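Local coordinates for tail spike protein gp49 (Pseudomonas phage LKA1, PDB 4RU4) that probably cleaves the O-specific polysaccharide of its Pseudomonas host as a trimeric tailspike lyase during virus entry, at residues B[440-454]-B[469-483]. Numbering follows the deposited sequence.
Sequences LLRARLEGSTVPVNI and VLQLDITSGSTSPEY
Leu-441 to Leu-445 pair in parallel register with Leu-470 to Ile-474, the strand axes 7° apart, until a beta bulge at Thr-475 and Ser-476, whose backbone nitrogens both bond to Leu-445 O. On the outer face, Arg-442 has CG anti to the backbone N (chi1 -175°) and a chain extended from there to NE, alongside Gln-471; NE and NH2 make a side-on salt bridge to Asp-473, both on OD2 at 2.9 Å, guanidinium and carboxylate planes 81° apart. Gln-471 NE2 reaches both carboxylate oxygens through their syn lone pairs, and its OE1 bonds Lys-468. Farther along, Arg-444 bends at chi3, which brings NH1 to Thr-475 OG1 (2.9 Å) in the guanidinium plane and both terminal nitrogens to Glu-446 OE2. Inside, Leu-472 CD2 packs on Ala-443 CB (3.9 Å), and Leu-445 CD2 fits between Ile-474 CG1 and Thr-479 CB. Past the corner, Thr-479 OG1 donates to Val-450 O (2.7 Å), and Asn-453 CB sits over the Tyr-483 ring, while Asn-453 OD1 accepts from Tyr-483 N (3.1 Å) and ND2 bonds Asn-421 OD1 on strand 420-425. Three nitrogens on Asp-473 OD2 probably fix the carboxylate's rotation, and the salt bridge joins successive coils of the right-handed pectate-lyase-like beta-helix.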
loop_
_atom_site.group_PDB
_atom_site.type_symbol
_atom_site.label_atom_id
_atom_site.label_comp_id
_atom_site.label_asym_id
_atom_site.label_seq_id
_atom_site.Cartn_x
_atom_site.Cartn_y
_atom_site.Cartn_z
ATOM N N LEU B 440 19.339 -10.525 13.467
ATOM C CA LEU B 440 18.210 -10.204 12.582
ATOM C C LEU B 440 18.698 -9.854 11.189
ATOM O O LEU B 440 18.109 -10.265 10.187
ATOM C CB LEU B 440 17.364 -9.085 13.160
ATOM C CG LEU B 440 16.781 -9.444 14.533
ATOM C CD1 LEU B 440 15.929 -8.303 15.023
ATOM C CD2 LEU B 440 15.936 -10.726 14.405
ATOM N N LEU B 441 19.774 -9.084 11.121
ATOM C CA LEU B 441 20.322 -8.715 9.812
ATOM C C LEU B 441 21.829 -8.931 9.817
ATOM O O LEU B 441 22.522 -8.575 10.771
ATOM C CB LEU B 441 19.999 -7.252 9.446
ATOM C CG LEU B 441 20.517 -6.739 8.096
ATOM C CD1 LEU B 441 19.555 -5.692 7.513
ATOM C CD2 LEU B 441 21.938 -6.180 8.169
ATOM N N ARG B 442 22.332 -9.511 8.737
ATOM C CA ARG B 442 23.775 -9.632 8.560
ATOM C C ARG B 442 24.121 -8.989 7.230
ATOM O O ARG B 442 23.413 -9.202 6.239
ATOM C CB ARG B 442 24.204 -11.110 8.523
ATOM C CG ARG B 442 25.763 -11.266 8.467
ATOM C CD ARG B 442 26.231 -12.675 8.679
ATOM N NE ARG B 442 27.696 -12.725 8.772
ATOM C CZ ARG B 442 28.409 -13.844 8.864
ATOM N NH1 ARG B 442 27.805 -15.022 8.850
ATOM N NH2 ARG B 442 29.742 -13.779 8.966
ATOM N N ALA B 443 25.197 -8.203 7.220
ATOM C CA ALA B 443 25.834 -7.739 5.994
ATOM C C ALA B 443 27.315 -8.049 6.127
ATOM O O ALA B 443 27.918 -7.791 7.173
ATOM C CB ALA B 443 25.610 -6.227 5.803
ATOM N N ARG B 444 27.896 -8.622 5.082
ATOM C CA ARG B 444 29.301 -9.030 5.109
ATOM C C ARG B 444 29.936 -8.624 3.773
ATOM O O ARG B 444 29.447 -8.994 2.694
ATOM C CB ARG B 444 29.440 -10.544 5.328
ATOM C CG ARG B 444 30.915 -11.037 5.365
ATOM C CD ARG B 444 31.005 -12.555 5.611
ATOM N NE ARG B 444 30.340 -13.231 4.512
ATOM C CZ ARG B 444 30.923 -13.556 3.365
ATOM N NH1 ARG B 444 32.227 -13.344 3.186
ATOM N NH2 ARG B 444 30.203 -14.141 2.416
ATOM N N LEU B 445 31.006 -7.846 3.858
ATOM C CA LEU B 445 31.746 -7.387 2.682
ATOM C C LEU B 445 32.611 -8.513 2.136
ATOM O O LEU B 445 33.378 -9.152 2.891
ATOM C CB LEU B 445 32.658 -6.204 3.056
ATOM C CG LEU B 445 32.152 -4.752 2.973
ATOM C CD1 LEU B 445 30.609 -4.619 3.142
ATOM C CD2 LEU B 445 32.966 -3.791 3.836
ATOM N N GLU B 446 32.522 -8.718 0.826
ATOM C CA GLU B 446 33.421 -9.651 0.150
ATOM C C GLU B 446 34.019 -8.980 -1.082
ATOM O O GLU B 446 33.981 -9.522 -2.197
ATOM C CB GLU B 446 32.726 -10.974 -0.197
ATOM C CG GLU B 446 33.772 -12.120 -0.311
ATOM C CD GLU B 446 33.161 -13.483 -0.573
ATOM O OE1 GLU B 446 33.744 -14.230 -1.399
ATOM O OE2 GLU B 446 32.123 -13.816 0.047
ATOM N N GLY B 447 34.551 -7.780 -0.881
ATOM C CA GLY B 447 35.339 -7.158 -1.921
ATOM C C GLY B 447 34.915 -5.755 -2.286
ATOM O O GLY B 447 35.680 -5.041 -2.905
ATOM N N SER B 448 33.683 -5.378 -1.963
ATOM C CA SER B 448 33.210 -4.031 -2.251
ATOM C C SER B 448 33.994 -2.992 -1.458
ATOM O O SER B 448 34.541 -3.298 -0.395
ATOM C CB SER B 448 31.714 -3.901 -1.932
ATOM O OG SER B 448 31.455 -4.183 -0.550
ATOM N N THR B 449 34.048 -1.768 -1.982
ATOM C CA THR B 449 34.710 -0.682 -1.280
ATOM C C THR B 449 33.789 0.520 -1.064
ATOM O O THR B 449 34.215 1.550 -0.547
ATOM C CB THR B 449 35.974 -0.235 -2.017
ATOM O OG1 THR B 449 35.625 0.164 -3.357
ATOM C CG2 THR B 449 36.999 -1.383 -2.036
ATOM N N VAL B 450 32.513 0.365 -1.401
ATOM C CA VAL B 450 31.557 1.471 -1.292
ATOM C C VAL B 450 30.931 1.631 0.108
ATOM O O VAL B 450 30.952 0.704 0.920
ATOM C CB VAL B 450 30.412 1.293 -2.330
ATOM C CG1 VAL B 450 30.961 1.306 -3.768
ATOM C CG2 VAL B 450 29.629 0.009 -2.043
ATOM N N PRO B 451 30.367 2.824 0.401
ATOM C CA PRO B 451 29.599 2.942 1.642
ATOM C C PRO B 451 28.443 1.932 1.665
ATOM O O PRO B 451 27.776 1.751 0.650
ATOM C CB PRO B 451 29.036 4.368 1.576
ATOM C CG PRO B 451 30.082 5.138 0.737
ATOM C CD PRO B 451 30.408 4.097 -0.347
ATOM N N VAL B 452 28.277 1.258 2.797
ATOM C CA VAL B 452 27.134 0.391 3.058
ATOM C C VAL B 452 26.427 0.912 4.310
ATOM O O VAL B 452 26.911 0.745 5.440
ATOM C CB VAL B 452 27.596 -1.063 3.270
ATOM C CG1 VAL B 452 26.428 -1.978 3.694
ATOM C CG2 VAL B 452 28.243 -1.577 1.984
ATOM N N ASN B 453 25.273 1.536 4.095
ATOM C CA ASN B 453 24.511 2.193 5.151
ATOM C C ASN B 453 23.295 1.366 5.573
ATOM O O ASN B 453 22.631 0.760 4.729
ATOM C CB ASN B 453 24.034 3.552 4.625
ATOM C CG ASN B 453 25.185 4.403 4.116
ATOM O OD1 ASN B 453 26.190 4.570 4.813
ATOM N ND2 ASN B 453 25.071 4.900 2.883
ATOM N N ILE B 454 23.001 1.360 6.873
ATOM C CA ILE B 454 21.910 0.558 7.418
ATOM C C ILE B 454 20.993 1.469 8.194
ATOM O O ILE B 454 21.447 2.207 9.089
ATOM C CB ILE B 454 22.406 -0.512 8.442
ATOM C CG1 ILE B 454 23.557 -1.357 7.892
ATOM C CG2 ILE B 454 21.244 -1.399 8.902
ATOM C CD1 ILE B 454 23.244 -2.095 6.672
ATOM N N VAL B 469 20.890 -7.536 16.863
ATOM C CA VAL B 469 20.094 -6.905 15.811
ATOM C C VAL B 469 20.926 -6.950 14.533
ATOM O O VAL B 469 20.532 -7.606 13.574
ATOM C CB VAL B 469 19.660 -5.453 16.166
ATOM C CG1 VAL B 469 18.805 -4.830 15.044
ATOM C CG2 VAL B 469 18.895 -5.432 17.495
ATOM N N LEU B 470 22.093 -6.293 14.536
ATOM C CA LEU B 470 22.949 -6.260 13.348
ATOM C C LEU B 470 24.244 -7.021 13.560
ATOM O O LEU B 470 24.837 -6.984 14.655
ATOM C CB LEU B 470 23.304 -4.820 12.964
ATOM C CG LEU B 470 22.144 -3.837 12.825
ATOM C CD1 LEU B 470 22.689 -2.486 12.398
ATOM C CD2 LEU B 470 21.075 -4.360 11.834
ATOM N N GLN B 471 24.692 -7.674 12.489
ATOM C CA GLN B 471 25.972 -8.361 12.443
ATOM C C GLN B 471 26.640 -7.855 11.158
ATOM O O GLN B 471 26.200 -8.184 10.053
ATOM C CB GLN B 471 25.747 -9.867 12.388
ATOM C CG GLN B 471 26.989 -10.667 12.063
ATOM C CD GLN B 471 27.870 -10.853 13.273
ATOM O OE1 GLN B 471 27.380 -11.001 14.396
ATOM N NE2 GLN B 471 29.177 -10.822 13.060
ATOM N N LEU B 472 27.652 -7.002 11.308
ATOM C CA LEU B 472 28.270 -6.310 10.165
ATOM C C LEU B 472 29.741 -6.707 10.053
ATOM O O LEU B 472 30.562 -6.309 10.886
ATOM C CB LEU B 472 28.130 -4.780 10.309
ATOM C CG LEU B 472 26.679 -4.305 10.567
ATOM C CD1 LEU B 472 26.607 -2.818 10.887
ATOM C CD2 LEU B 472 25.739 -4.643 9.385
ATOM N N ASP B 473 30.067 -7.468 9.013
ATOM C CA ASP B 473 31.359 -8.146 8.926
ATOM C C ASP B 473 32.099 -7.741 7.678
ATOM O O ASP B 473 31.500 -7.265 6.700
ATOM C CB ASP B 473 31.150 -9.656 8.805
ATOM C CG ASP B 473 30.633 -10.254 10.059
ATOM O OD1 ASP B 473 31.169 -9.902 11.127
ATOM O OD2 ASP B 473 29.684 -11.051 9.983
ATOM N N ILE B 474 33.408 -7.967 7.706
ATOM C CA ILE B 474 34.238 -7.741 6.540
ATOM C C ILE B 474 35.174 -8.928 6.309
ATOM O O ILE B 474 36.065 -9.200 7.114
ATOM C CB ILE B 474 35.064 -6.465 6.691
ATOM C CG1 ILE B 474 34.121 -5.274 6.973
ATOM C CG2 ILE B 474 35.932 -6.270 5.427
ATOM C CD1 ILE B 474 34.815 -3.944 7.163
ATOM N N THR B 475 34.959 -9.633 5.211
ATOM C CA THR B 475 35.875 -10.681 4.794
ATOM C C THR B 475 36.950 -10.070 3.888
ATOM O O THR B 475 38.135 -10.329 4.064
ATOM C CB THR B 475 35.117 -11.813 4.084
ATOM O OG1 THR B 475 34.258 -12.455 5.028
ATOM C CG2 THR B 475 36.073 -12.858 3.484
ATOM N N SER B 476 36.538 -9.253 2.926
ATOM C CA SER B 476 37.488 -8.494 2.112
ATOM C C SER B 476 36.816 -7.204 1.659
ATOM O O SER B 476 35.587 -7.083 1.729
ATOM C CB SER B 476 37.982 -9.315 0.909
ATOM O OG SER B 476 36.910 -9.576 0.011
ATOM N N GLY B 477 37.611 -6.240 1.209
ATOM C CA GLY B 477 37.085 -4.945 0.837
ATOM C C GLY B 477 37.033 -4.048 2.068
ATOM O O GLY B 477 37.666 -4.343 3.080
ATOM N N SER B 478 36.270 -2.964 1.995
ATOM C CA SER B 478 36.249 -1.978 3.091
ATOM C C SER B 478 35.058 -1.079 2.903
ATOM O O SER B 478 34.474 -1.058 1.837
ATOM C CB SER B 478 37.515 -1.110 3.045
ATOM O OG SER B 478 37.627 -0.527 1.757
ATOM N N THR B 479 34.688 -0.317 3.936
ATOM C CA THR B 479 33.564 0.575 3.793
ATOM C C THR B 479 33.682 1.787 4.727
ATOM O O THR B 479 34.193 1.674 5.835
ATOM C CB THR B 479 32.201 -0.160 4.029
ATOM O OG1 THR B 479 31.130 0.693 3.628
ATOM C CG2 THR B 479 32.014 -0.575 5.496
ATOM N N SER B 480 33.221 2.932 4.244
ATOM C CA SER B 480 33.088 4.139 5.078
ATOM C C SER B 480 31.628 4.594 4.991
ATOM O O SER B 480 31.266 5.452 4.163
ATOM C CB SER B 480 34.025 5.236 4.566
ATOM O OG SER B 480 35.376 4.910 4.862
ATOM N N PRO B 481 30.764 3.988 5.808
ATOM C CA PRO B 481 29.325 4.282 5.692
ATOM C C PRO B 481 29.017 5.723 6.077
ATOM O O PRO B 481 29.738 6.288 6.893
ATOM C CB PRO B 481 28.684 3.333 6.719
ATOM C CG PRO B 481 29.713 2.206 6.897
ATOM C CD PRO B 481 31.047 2.961 6.827
ATOM N N GLU B 482 27.995 6.313 5.470
ATOM C CA GLU B 482 27.444 7.584 5.956
ATOM C C GLU B 482 26.618 7.409 7.221
ATOM O O GLU B 482 26.492 8.341 8.010
ATOM C CB GLU B 482 26.590 8.271 4.886
ATOM C CG GLU B 482 27.385 8.778 3.695
ATOM C CD GLU B 482 26.495 9.295 2.555
ATOM O OE1 GLU B 482 25.251 9.084 2.576
ATOM O OE2 GLU B 482 27.051 9.919 1.625
ATOM N N TYR B 483 26.020 6.243 7.429
ATOM C CA TYR B 483 25.235 6.068 8.656
ATOM C C TYR B 483 25.010 4.615 8.996
ATOM O O TYR B 483 24.972 3.740 8.119
ATOM C CB TYR B 483 23.855 6.756 8.572
ATOM C CG TYR B 483 22.964 6.311 7.411
ATOM C CD1 TYR B 483 22.086 5.231 7.549
ATOM C CD2 TYR B 483 22.989 6.990 6.192
ATOM C CE1 TYR B 483 21.253 4.844 6.498
ATOM C CE2 TYR B 483 22.179 6.607 5.136
ATOM C CZ TYR B 483 21.303 5.541 5.302
ATOM O OH TYR B 483 20.488 5.175 4.267
HETATM O O HOH W 1 31.936 -1.918 0.743
HETATM O O HOH W 2 33.190 3.313 1.336
HETATM O O HOH W 3 36.427 1.864 1.040
HETATM O O HOH W 4 26.483 1.094 8.281
#